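Local structure of BIFUNCTIONAL PROTEIN Proline utilization A (PutA) (Corynebacterium freiburgense, 5UX5) at residues S192-L197 against T206-E211; I600-V605 against T632-A637; D807-R810 against W814-T817; L938-A943 against V1044-R1049. The protein catalyses both steps of proline oxidation to glutamate, joining an FAD-dependent proline dehydrogenase and an NAD-dependent aldehyde dehydrogenase in one chain. All coordinates share one frame; numbering follows the deposited sequence.

Contact 1 of 4, residues S192-L197 against T206-E211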
loop_
_atom_site.group_PDB
_atom_site.type_symbol
_atom_site.label_atom_id
_atom_site.label_comp_id
_atom_site.label_asym_id
_atom_site.label_seq_id
_atom_site.Cartn_x
_atom_site.Cartn_y
_atom_site.Cartn_z
ATOM N N SER A 192 -18.162 -2.325 10.563
ATOM C CA SER A 192 -18.356 -1.799 11.904
ATOM C C SER A 192 -18.474 -2.905 12.940
ATOM O O SER A 192 -18.284 -2.639 14.132
ATOM C CB SER A 192 -19.618 -0.942 11.965
ATOM O OG SER A 192 -19.584 0.118 11.031
ATOM N N VAL A 193 -18.766 -4.136 12.510
ATOM C CA VAL A 193 -18.943 -5.247 13.440
ATOM C C VAL A 193 -17.638 -6.015 13.644
ATOM O O VAL A 193 -17.383 -6.530 14.739
ATOM C CB VAL A 193 -20.086 -6.149 12.951
ATOM C CG1 VAL A 193 -20.175 -7.408 13.763
ATOM C CG2 VAL A 193 -21.399 -5.398 13.029
ATOM N N VAL A 194 -16.806 -6.090 12.613
ATOM C CA VAL A 194 -15.475 -6.675 12.684
ATOM C C VAL A 194 -14.475 -5.615 12.204
ATOM O O VAL A 194 -14.534 -5.172 11.052
ATOM C CB VAL A 194 -15.372 -7.950 11.830
ATOM C CG1 VAL A 194 -13.934 -8.439 11.770
ATOM C CG2 VAL A 194 -16.258 -9.021 12.390
ATOM N N ALA A 195 -13.574 -5.193 13.081
ATOM C CA ALA A 195 -12.566 -4.272 12.596
ATOM C C ALA A 195 -11.481 -5.045 11.870
ATOM O O ALA A 195 -11.279 -6.235 12.116
ATOM C CB ALA A 195 -11.953 -3.467 13.729
ATOM N N GLN A 196 -10.770 -4.337 10.974
ATOM C CA GLN A 196 -9.660 -4.900 10.196
ATOM C C GLN A 196 -10.076 -6.150 9.424
ATOM O O GLN A 196 -9.358 -7.150 9.393
ATOM C CB GLN A 196 -8.464 -5.204 11.101
ATOM C CG GLN A 196 -7.807 -3.970 11.733
ATOM C CD GLN A 196 -6.749 -4.298 12.792
ATOM O OE1 GLN A 196 -6.282 -5.428 12.908
ATOM N NE2 GLN A 196 -6.357 -3.289 13.556
ATOM N N LEU A 197 -11.259 -6.103 8.810
ATOM C CA LEU A 197 -11.764 -7.216 8.011
ATOM C C LEU A 197 -10.718 -7.728 7.021
ATOM O O LEU A 197 -10.354 -7.028 6.070
ATOM C CB LEU A 197 -13.046 -6.796 7.294
ATOM C CG LEU A 197 -14.135 -7.843 7.065
ATOM C CD1 LEU A 197 -14.324 -8.748 8.277
ATOM C CD2 LEU A 197 -15.443 -7.133 6.695
ATOM N N THR A 206 -16.883 -14.531 7.705
ATOM C CA THR A 206 -18.310 -14.850 7.754
ATOM C C THR A 206 -18.697 -15.391 9.117
ATOM O O THR A 206 -19.691 -14.955 9.705
ATOM C CB THR A 206 -18.691 -15.864 6.679
ATOM O OG1 THR A 206 -18.477 -15.307 5.379
ATOM C CG2 THR A 206 -20.148 -16.193 6.802
ATOM N N GLU A 207 -17.912 -16.345 9.637
ATOM C CA GLU A 207 -18.234 -16.964 10.916
ATOM C C GLU A 207 -18.120 -15.957 12.044
ATOM O O GLU A 207 -18.942 -15.946 12.961
ATOM C CB GLU A 207 -17.315 -18.152 11.171
ATOM C CG GLU A 207 -17.579 -19.331 10.254
ATOM C CD GLU A 207 -18.962 -19.953 10.448
ATOM O OE1 GLU A 207 -19.317 -20.298 11.598
ATOM O OE2 GLU A 207 -19.698 -20.094 9.445
ATOM N N LEU A 208 -17.140 -15.071 11.969
ATOM C CA LEU A 208 -17.000 -14.072 13.014
ATOM C C LEU A 208 -18.177 -13.113 12.988
ATOM O O LEU A 208 -18.704 -12.747 14.038
ATOM C CB LEU A 208 -15.674 -13.317 12.852
ATOM C CG LEU A 208 -15.277 -12.409 14.026
ATOM C CD1 LEU A 208 -15.330 -13.178 15.334
ATOM C CD2 LEU A 208 -13.935 -11.735 13.868
ATOM N N LEU A 209 -18.602 -12.697 11.801
ATOM C CA LEU A 209 -19.718 -11.757 11.695
ATOM C C LEU A 209 -21.025 -12.375 12.187
ATOM O O LEU A 209 -21.815 -11.718 12.880
ATOM C CB LEU A 209 -19.842 -11.270 10.247
ATOM C CG LEU A 209 -18.735 -10.292 9.807
ATOM C CD1 LEU A 209 -18.518 -10.424 8.329
ATOM C CD2 LEU A 209 -19.047 -8.844 10.186
ATOM N N LYS A 210 -21.261 -13.643 11.847
ATOM C CA LYS A 210 -22.446 -14.324 12.322
ATOM C C LYS A 210 -22.391 -14.510 13.829
ATOM O O LYS A 210 -23.395 -14.309 14.519
ATOM C CB LYS A 210 -22.596 -15.664 11.606
ATOM C CG LYS A 210 -23.038 -15.521 10.157
ATOM C CD LYS A 210 -23.357 -16.864 9.552
ATOM C CE LYS A 210 -22.222 -17.847 9.751
ATOM N NZ LYS A 210 -22.460 -19.141 9.030
ATOM N N GLU A 211 -21.229 -14.907 14.350
ATOM C CA GLU A 211 -21.077 -15.072 15.789
ATOM C C GLU A 211 -21.361 -13.770 16.529
ATOM O O GLU A 211 -21.945 -13.774 17.622
ATOM C CB GLU A 211 -19.671 -15.582 16.091
ATOM C CG GLU A 211 -19.332 -15.680 17.550
ATOM C CD GLU A 211 -17.865 -15.953 17.763
ATOM O OE1 GLU A 211 -17.241 -16.595 16.887
ATOM O OE2 GLU A 211 -17.332 -15.508 18.803
#

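Contact 2 of 4, residues I600-V605 against T632-A637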
loop_
_atom_site.group_PDB
_atom_site.type_symbol
_atom_site.label_atom_id
_atom_site.label_comp_id
_atom_site.label_asym_id
_atom_site.label_seq_id
_atom_site.Cartn_x
_atom_site.Cartn_y
_atom_site.Cartn_z
ATOM N N ILE A 600 14.148 -9.563 -3.233
ATOM C CA ILE A 600 15.496 -9.047 -3.055
ATOM C C ILE A 600 16.529 -9.952 -3.717
ATOM O O ILE A 600 17.334 -9.443 -4.503
ATOM C CB ILE A 600 15.804 -8.787 -1.579
ATOM C CG1 ILE A 600 15.027 -7.522 -1.159
ATOM C CG2 ILE A 600 17.325 -8.683 -1.375
ATOM C CD1 ILE A 600 15.140 -7.145 0.291
ATOM N N PRO A 601 16.522 -11.273 -3.524
ATOM C CA PRO A 601 17.481 -12.085 -4.304
ATOM C C PRO A 601 17.304 -11.882 -5.796
ATOM O O PRO A 601 18.282 -11.633 -6.505
ATOM C CB PRO A 601 17.192 -13.533 -3.855
ATOM C CG PRO A 601 15.932 -13.480 -3.090
ATOM C CD PRO A 601 15.693 -12.102 -2.615
ATOM N N LEU A 602 16.071 -11.937 -6.295
ATOM C CA LEU A 602 15.890 -11.795 -7.734
ATOM C C LEU A 602 16.242 -10.389 -8.210
ATOM O O LEU A 602 16.704 -10.219 -9.344
ATOM C CB LEU A 602 14.461 -12.157 -8.145
ATOM C CG LEU A 602 14.142 -13.649 -8.184
ATOM C CD1 LEU A 602 12.709 -13.885 -8.681
ATOM C CD2 LEU A 602 15.138 -14.376 -9.055
ATOM N N GLY A 603 16.035 -9.372 -7.380
ATOM C CA GLY A 603 16.286 -8.024 -7.845
ATOM C C GLY A 603 17.745 -7.810 -8.148
ATOM O O GLY A 603 18.095 -7.217 -9.161
ATOM N N GLY A 604 18.615 -8.333 -7.291
ATOM C CA GLY A 604 20.044 -8.247 -7.544
ATOM C C GLY A 604 20.501 -9.074 -8.726
ATOM O O GLY A 604 21.396 -8.663 -9.464
ATOM N N VAL A 605 19.930 -10.269 -8.892
ATOM C CA VAL A 605 20.226 -11.080 -10.065
ATOM C C VAL A 605 19.786 -10.357 -11.345
ATOM O O VAL A 605 20.555 -10.242 -12.309
ATOM C CB VAL A 605 19.594 -12.481 -9.906
ATOM C CG1 VAL A 605 19.615 -13.292 -11.197
ATOM C CG2 VAL A 605 20.363 -13.245 -8.841
ATOM N N THR A 632 13.335 -21.735 -10.707
ATOM C CA THR A 632 12.711 -22.482 -11.798
ATOM C C THR A 632 12.112 -21.542 -12.844
ATOM O O THR A 632 12.043 -21.907 -14.021
ATOM C CB THR A 632 11.641 -23.475 -11.280
ATOM O OG1 THR A 632 10.521 -22.785 -10.709
ATOM C CG2 THR A 632 12.199 -24.383 -10.238
ATOM N N ALA A 633 11.713 -20.321 -12.447
ATOM C CA ALA A 633 11.217 -19.353 -13.421
ATOM C C ALA A 633 12.341 -18.847 -14.324
ATOM O O ALA A 633 12.180 -18.776 -15.546
ATOM C CB ALA A 633 10.551 -18.183 -12.710
ATOM N N LEU A 634 13.494 -18.492 -13.735
ATOM C CA LEU A 634 14.630 -18.046 -14.534
ATOM C C LEU A 634 15.006 -19.113 -15.542
ATOM O O LEU A 634 15.344 -18.810 -16.697
ATOM C CB LEU A 634 15.830 -17.722 -13.637
ATOM C CG LEU A 634 15.617 -16.687 -12.534
ATOM C CD1 LEU A 634 16.903 -16.094 -11.966
ATOM C CD2 LEU A 634 14.773 -15.603 -13.119
ATOM N N ARG A 635 14.951 -20.376 -15.118
ATOM C CA ARG A 635 15.319 -21.463 -16.013
ATOM C C ARG A 635 14.292 -21.611 -17.129
ATOM O O ARG A 635 14.658 -21.686 -18.310
ATOM C CB ARG A 635 15.511 -22.752 -15.219
ATOM C CG ARG A 635 16.585 -22.631 -14.136
ATOM C CD ARG A 635 17.940 -22.602 -14.787
ATOM N NE ARG A 635 19.059 -22.648 -13.851
ATOM C CZ ARG A 635 19.967 -21.689 -13.706
ATOM N NH1 ARG A 635 19.895 -20.583 -14.420
ATOM N NH2 ARG A 635 20.956 -21.840 -12.853
ATOM N N LYS A 636 13.001 -21.581 -16.793
ATOM C CA LYS A 636 11.991 -21.615 -17.848
ATOM C C LYS A 636 12.186 -20.465 -18.820
ATOM O O LYS A 636 11.948 -20.629 -20.023
ATOM C CB LYS A 636 10.573 -21.597 -17.266
ATOM C CG LYS A 636 9.890 -22.965 -17.293
ATOM C CD LYS A 636 8.721 -23.088 -16.288
ATOM C CE LYS A 636 8.710 -24.464 -15.557
ATOM N NZ LYS A 636 9.140 -25.640 -16.410
ATOM N N ALA A 637 12.682 -19.323 -18.330
ATOM C CA ALA A 637 12.850 -18.131 -19.153
ATOM C C ALA A 637 14.041 -18.198 -20.094
ATOM O O ALA A 637 14.150 -17.344 -20.979
ATOM C CB ALA A 637 12.993 -16.892 -18.270
#

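Contact 3 of 4, residues D807-R810 against W814-T817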
loop_
_atom_site.group_PDB
_atom_site.type_symbol
_atom_site.label_atom_id
_atom_site.label_comp_id
_atom_site.label_asym_id
_atom_site.label_seq_id
_atom_site.Cartn_x
_atom_site.Cartn_y
_atom_site.Cartn_z
ATOM N N ASP A 807 5.864 3.301 25.546
ATOM C CA ASP A 807 5.570 4.720 25.684
ATOM C C ASP A 807 6.741 5.437 26.370
ATOM O O ASP A 807 7.466 4.853 27.189
ATOM C CB ASP A 807 4.253 4.876 26.471
ATOM C CG ASP A 807 3.580 6.216 26.281
ATOM O OD1 ASP A 807 4.002 7.006 25.411
ATOM O OD2 ASP A 807 2.565 6.445 26.978
ATOM N N ASN A 808 6.912 6.721 26.036
ATOM C CA ASN A 808 7.925 7.587 26.652
ATOM C C ASN A 808 9.354 7.143 26.308
ATOM O O ASN A 808 10.266 7.227 27.134
ATOM C CB ASN A 808 7.711 7.660 28.166
ATOM C CG ASN A 808 6.393 8.317 28.525
ATOM O OD1 ASN A 808 6.028 9.355 27.970
ATOM N ND2 ASN A 808 5.641 7.681 29.410
ATOM N N VAL A 809 9.548 6.662 25.084
ATOM C CA VAL A 809 10.888 6.340 24.599
ATOM C C VAL A 809 11.658 7.643 24.431
ATOM O O VAL A 809 11.236 8.537 23.689
ATOM C CB VAL A 809 10.811 5.552 23.283
ATOM C CG1 VAL A 809 12.151 5.501 22.609
ATOM C CG2 VAL A 809 10.321 4.147 23.549
ATOM N N ARG A 810 12.839 7.771 25.159
ATOM C CA ARG A 810 13.466 9.087 25.164
ATOM C C ARG A 810 14.606 9.157 24.150
ATOM O O ARG A 810 15.206 8.129 23.822
ATOM C CB ARG A 810 13.992 9.414 26.565
ATOM C CG ARG A 810 12.924 9.621 27.647
ATOM C CD ARG A 810 12.039 10.832 27.347
ATOM N NE ARG A 810 12.804 12.052 27.066
ATOM C CZ ARG A 810 12.254 13.241 26.812
ATOM N NH1 ARG A 810 10.928 13.377 26.801
ATOM N NH2 ARG A 810 13.028 14.297 26.573
ATOM N N TRP A 814 18.102 3.381 24.560
ATOM C CA TRP A 814 18.484 2.200 23.793
ATOM C C TRP A 814 17.504 1.935 22.647
ATOM O O TRP A 814 17.924 1.676 21.511
ATOM C CB TRP A 814 18.611 0.980 24.706
ATOM C CG TRP A 814 18.995 -0.250 23.923
ATOM C CD1 TRP A 814 20.254 -0.607 23.511
ATOM C CD2 TRP A 814 18.109 -1.280 23.442
ATOM N NE1 TRP A 814 20.204 -1.794 22.810
ATOM C CE2 TRP A 814 18.901 -2.225 22.753
ATOM C CE3 TRP A 814 16.727 -1.494 23.535
ATOM C CZ2 TRP A 814 18.352 -3.366 22.158
ATOM C CZ3 TRP A 814 16.185 -2.624 22.946
ATOM C CH2 TRP A 814 16.995 -3.546 22.266
ATOM N N PHE A 815 16.187 1.992 22.920
ATOM C CA PHE A 815 15.222 1.645 21.871
ATOM C C PHE A 815 15.150 2.696 20.755
ATOM O O PHE A 815 14.711 2.385 19.632
ATOM C CB PHE A 815 13.828 1.380 22.475
ATOM C CG PHE A 815 12.885 0.779 21.497
ATOM C CD1 PHE A 815 13.016 -0.557 21.131
ATOM C CD2 PHE A 815 11.915 1.550 20.883
ATOM C CE1 PHE A 815 12.198 -1.111 20.169
ATOM C CE2 PHE A 815 11.083 0.997 19.926
ATOM C CZ PHE A 815 11.222 -0.332 19.574
ATOM N N HIS A 816 15.605 3.919 21.027
ATOM C CA HIS A 816 15.655 4.953 19.999
ATOM C C HIS A 816 16.719 4.661 18.943
ATOM O O HIS A 816 16.547 5.042 17.782
ATOM C CB HIS A 816 15.904 6.303 20.671
ATOM C CG HIS A 816 16.007 7.444 19.722
ATOM N ND1 HIS A 816 16.786 8.552 19.981
ATOM C CD2 HIS A 816 15.433 7.659 18.518
ATOM C CE1 HIS A 816 16.700 9.393 18.968
ATOM N NE2 HIS A 816 15.884 8.876 18.066
ATOM N N THR A 817 17.802 3.956 19.304
ATOM C CA THR A 817 18.976 3.839 18.438
ATOM C C THR A 817 19.331 2.393 18.084
ATOM O O THR A 817 20.438 2.145 17.594
ATOM C CB THR A 817 20.194 4.529 19.089
ATOM O OG1 THR A 817 20.623 3.818 20.252
ATOM C CG2 THR A 817 19.837 5.928 19.537
#

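Contact 4 of 4, residues L938-A943 against V1044-R1049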
loop_
_atom_site.group_PDB
_atom_site.type_symbol
_atom_site.label_atom_id
_atom_site.label_comp_id
_atom_site.label_asym_id
_atom_site.label_seq_id
_atom_site.Cartn_x
_atom_site.Cartn_y
_atom_site.Cartn_z
ATOM N N LEU A 938 38.840 20.668 -18.043
ATOM C CA LEU A 938 37.960 21.301 -17.068
ATOM C C LEU A 938 36.813 22.034 -17.736
ATOM O O LEU A 938 35.709 22.060 -17.190
ATOM C CB LEU A 938 38.750 22.238 -16.163
ATOM C CG LEU A 938 39.750 21.473 -15.289
ATOM C CD1 LEU A 938 40.761 22.404 -14.688
ATOM C CD2 LEU A 938 38.986 20.724 -14.202
ATOM N N LYS A 939 37.034 22.620 -18.911
ATOM C CA LYS A 939 35.905 23.209 -19.623
ATOM C C LYS A 939 34.915 22.132 -20.046
ATOM O O LYS A 939 33.697 22.329 -19.980
ATOM C CB LYS A 939 36.387 24.020 -20.823
ATOM C CG LYS A 939 37.149 25.306 -20.445
ATOM C CD LYS A 939 37.617 26.047 -21.700
ATOM C CE LYS A 939 38.347 27.359 -21.388
ATOM N NZ LYS A 939 39.489 27.210 -20.444
ATOM N N ARG A 940 35.415 20.972 -20.437
ATOM C CA ARG A 940 34.523 19.909 -20.860
ATOM C C ARG A 940 33.698 19.395 -19.682
ATOM O O ARG A 940 32.515 19.082 -19.843
ATOM C CB ARG A 940 35.350 18.796 -21.499
ATOM C CG ARG A 940 34.540 17.608 -21.927
ATOM C CD ARG A 940 35.440 16.511 -22.416
ATOM N NE ARG A 940 34.657 15.362 -22.818
ATOM C CZ ARG A 940 33.959 15.338 -23.946
ATOM N NH1 ARG A 940 33.966 16.413 -24.726
ATOM N NH2 ARG A 940 33.241 14.268 -24.291
ATOM N N ALA A 941 34.305 19.324 -18.487
ATOM C CA ALA A 941 33.586 18.906 -17.287
ATOM C C ALA A 941 32.625 19.984 -16.804
ATOM O O ALA A 941 31.588 19.659 -16.208
ATOM C CB ALA A 941 34.562 18.544 -16.167
ATOM N N ALA A 942 32.971 21.264 -16.985
ATOM C CA ALA A 942 32.040 22.322 -16.607
ATOM C C ALA A 942 30.770 22.265 -17.442
ATOM O O ALA A 942 29.668 22.487 -16.925
ATOM C CB ALA A 942 32.683 23.696 -16.751
ATOM N N ALA A 943 30.908 22.009 -18.744
ATOM C CA ALA A 943 29.751 22.021 -19.631
ATOM C C ALA A 943 28.867 20.815 -19.398
ATOM O O ALA A 943 27.634 20.934 -19.391
ATOM C CB ALA A 943 30.195 22.067 -21.095
ATOM N N VAL A 1044 38.602 10.168 -12.485
ATOM C CA VAL A 1044 37.721 11.326 -12.437
ATOM C C VAL A 1044 37.174 11.581 -13.831
ATOM O O VAL A 1044 37.936 11.795 -14.780
ATOM C CB VAL A 1044 38.464 12.553 -11.896
ATOM C CG1 VAL A 1044 37.531 13.716 -11.813
ATOM C CG2 VAL A 1044 39.022 12.242 -10.524
ATOM N N LEU A 1045 35.851 11.575 -13.961
ATOM C CA LEU A 1045 35.220 11.710 -15.268
ATOM C C LEU A 1045 34.850 13.152 -15.556
ATOM O O LEU A 1045 34.356 13.878 -14.684
ATOM C CB LEU A 1045 33.969 10.854 -15.389
ATOM C CG LEU A 1045 34.225 9.382 -15.167
ATOM C CD1 LEU A 1045 32.958 8.585 -15.487
ATOM C CD2 LEU A 1045 35.408 8.912 -15.962
ATOM N N ALA A 1046 35.099 13.554 -16.800
ATOM C CA ALA A 1046 34.587 14.829 -17.266
ATOM C C ALA A 1046 33.072 14.814 -17.272
ATOM O O ALA A 1046 32.440 15.821 -16.948
ATOM C CB ALA A 1046 35.142 15.137 -18.656
ATOM N N ASP A 1047 32.474 13.673 -17.634
ATOM C CA ASP A 1047 31.026 13.568 -17.780
ATOM C C ASP A 1047 30.363 13.668 -16.418
ATOM O O ASP A 1047 30.309 12.684 -15.674
ATOM C CB ASP A 1047 30.627 12.256 -18.451
ATOM C CG ASP A 1047 29.199 12.325 -19.069
ATOM O OD1 ASP A 1047 28.499 13.340 -18.856
ATOM O OD2 ASP A 1047 28.770 11.367 -19.746
ATOM N N GLY A 1048 29.767 14.828 -16.129
ATOM C CA GLY A 1048 29.055 14.994 -14.878
ATOM C C GLY A 1048 27.850 14.085 -14.727
ATOM O O GLY A 1048 27.449 13.781 -13.586
ATOM N N ARG A 1049 27.274 13.619 -15.846
ATOM C CA ARG A 1049 26.192 12.649 -15.751
ATOM C C ARG A 1049 26.617 11.452 -14.924
ATOM O O ARG A 1049 25.779 10.833 -14.270
ATOM C CB ARG A 1049 25.743 12.192 -17.140
ATOM C CG ARG A 1049 24.525 11.287 -17.126
ATOM C CD ARG A 1049 23.376 11.934 -16.339
ATOM N NE ARG A 1049 22.178 11.091 -16.239
ATOM C CZ ARG A 1049 21.985 10.162 -15.292
ATOM N NH1 ARG A 1049 22.903 9.938 -14.364
ATOM N NH2 ARG A 1049 20.870 9.440 -15.265
#

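Contact 1 of 4, residues S192-L197 against T206-E211
One residue past Leu209, the leucine that packs on Val193 and Val194, the ammonium group of Lys210 is gripped by two carboxylates. Lys210 NZ lies 3.0 Å from Glu207 OE2, a salt bridge within helix 202-221 that meets the carboxylate from above its plane, 39° out; a second salt bridge goes to Glu248 of helix 239-251. The side turned to 192-197 is purely aliphatic. Leu209 CD2 does most of the touching, 3.6 Å from Val194 CG2 and 4.0 Å from Val193 CB, so one methyl bears on two consecutive valines. The Leu209 and Val194 side chains meet at about a right angle. Leu208 adds its own CD2, 3.9 Å from Val194 CG2; its CG stands opposite the backbone N (chi1 -169°), which sends the branch out toward Val194. In the TIM barrel of the proline dehydrogenase part, 192-197 takes the chain out of the short helix 190-193 that follows strand 185-189, and helix 202-221 is the crossover to strand 228-232. Between the two segments the packing is aliphatic, with Val193 O to Arg212 adding a polar tie one residue past 206-211, while the ionic tie of Lys210 joins this helix to the next one round the barrel.

Contact 2 of 4, residues I600-V605 against T632-A637
This is helix-to-helix packing inside the NAD-binding part of the aldehyde dehydrogenase, where Leu602 and Val605 of helix 599-611 meet Leu634 of helix 624-636. The backbones stay well apart, 9.3 Å between Leu602 CA and Leu634 CA at their nearest, and the interval is bridged by branched side chains only. A single methyl serves as the meeting point: Leu634 CD1 sits 3.8 Å from Leu602 CD2 and 4.0 Å from Val605 CG1. Because Leu602 and Val605 are three residues apart, they project from the same face of their helix and present a pair of methyls to that one carbon. The Leu602 and Leu634 side chains run antiparallel, side by side. In Leu634, CG lies opposite the carbonyl carbon (chi1 -57°) and the chain then runs on extended, carrying CD1 out to the partner helix. The two helices belong to successive beta-alpha-beta units, with strand 614-618 following the first and strand 644-646 the second. Val605 also rests on Leu617 and Val644 of those two strands, and helix 517-533 packs here too, through Leu531 on Leu602 and Ala527 on Leu634.

Contact 3 of 4, residues D807-R810 against W814-T817
Val809 makes the apolar part of this contact, dividing its two methyls between neighbouring residues of the facing turn. Its CG2 approaches the ring of Phe815 obliquely, 4.0 Å from Phe815 CD2. Its CG1 goes instead to the backbone of the next residue, 4.1 Å from His816 N, and stays 4.3 Å from His816 CB. The valine can reach both because CG1 stands opposite the backbone N (chi1 166°), leaving CG2 beside that N and directed to the phenyl ring.

The remaining cross-contact is between backbone and side chain: Arg810 O lies 3.7 Å from His816 CB, a van der Waals approach. The arginine's own CB points the other way.

Both segments lie in the connection between strands 804-807 and 824-830, probably in the catalytic domain, as in other aldehyde dehydrogenases. The chain leaves the first strand, bends, and forms a type I beta turn from Trp814 to Thr817, closed by Thr817 N to Trp814 O at 3.2 Å. Val809 is tied to Ile827 of the second strand by a backbone hydrogen bond.

Polar bonds fix the imidazole from outside the two segments. His816 ND1 pairs with the backbone N of Gly812, and NE2 pairs with Trp839 O, a pattern consistent with the proton being on NE2.

Phe815 forms a cation-pi pair with Lys695, and its side chain also packs on Leu730 of strand 728-734. That side chain is about 12 Å from the bound NAD.

Contact 4 of 4, residues L938-A943 against V1044-R1049
Arg940 leaves its helix with CG opposite the backbone N (chi1 178°) and stays extended as far as NE, which lays its aliphatic shaft alongside the methyl of Ala1046. Arg940 CD is 4.0 Å from Ala1046 CB, with CG at 4.1 Å. The guanidinium itself lies oblique to that methyl, and its NH2 is hydrogen-bonded to Ser918.

The second point of touch is largely backbone. Ala941 CA and Ala1046 CA come within 4.2 Å of each other, an approach that the small alanines on both sides permit. Ala1046 O faces Ala941 CA at 3.3 Å in a CA-H...O contact with an angle of 146° at the hydrogen. Ala941 CB and Ala1046 CB are 4.3 Å apart.

The contact joins helix 936-953 to the loop that follows strand 1038-1040 and leads into helix 1048-1051, probably part of the C-terminal domain, which is important for catalysis in this enzyme. Asp1047 is the N-cap of that short helix: its OD1 accepts from Arg1049 N at 3.3 Å, from above the carboxylate plane (60° out of it), while OD2 is hydrogen-bonded to Ser580.

Asp915 holds the backbone of the same loop, OD2 taking Ala1046 N and OD1 taking Asp1047 N. From helix 984-997, Arg989 binds Leu1045 O, with a weaker bond to Ala1046 O.

How the contacts relate
The four contacts follow one another along the chain, each closing before the next opens. Contact 1 belongs to the proline dehydrogenase barrel; contacts 2 and 3 both lie in the aldehyde dehydrogenase part, yet their centres are about 40 Å apart, one among the helices and strands of the NAD-binding part and the other beside strand 824-830. Val605 and Phe815 each have side chains about 12 Å from the bound NAD. Contact 4, in the C-terminal part, is about 64 Å from contact 1 between centres, on the opposite side of the chain's centre. None touches another, and between them both enzyme units and the C-terminal part are represented.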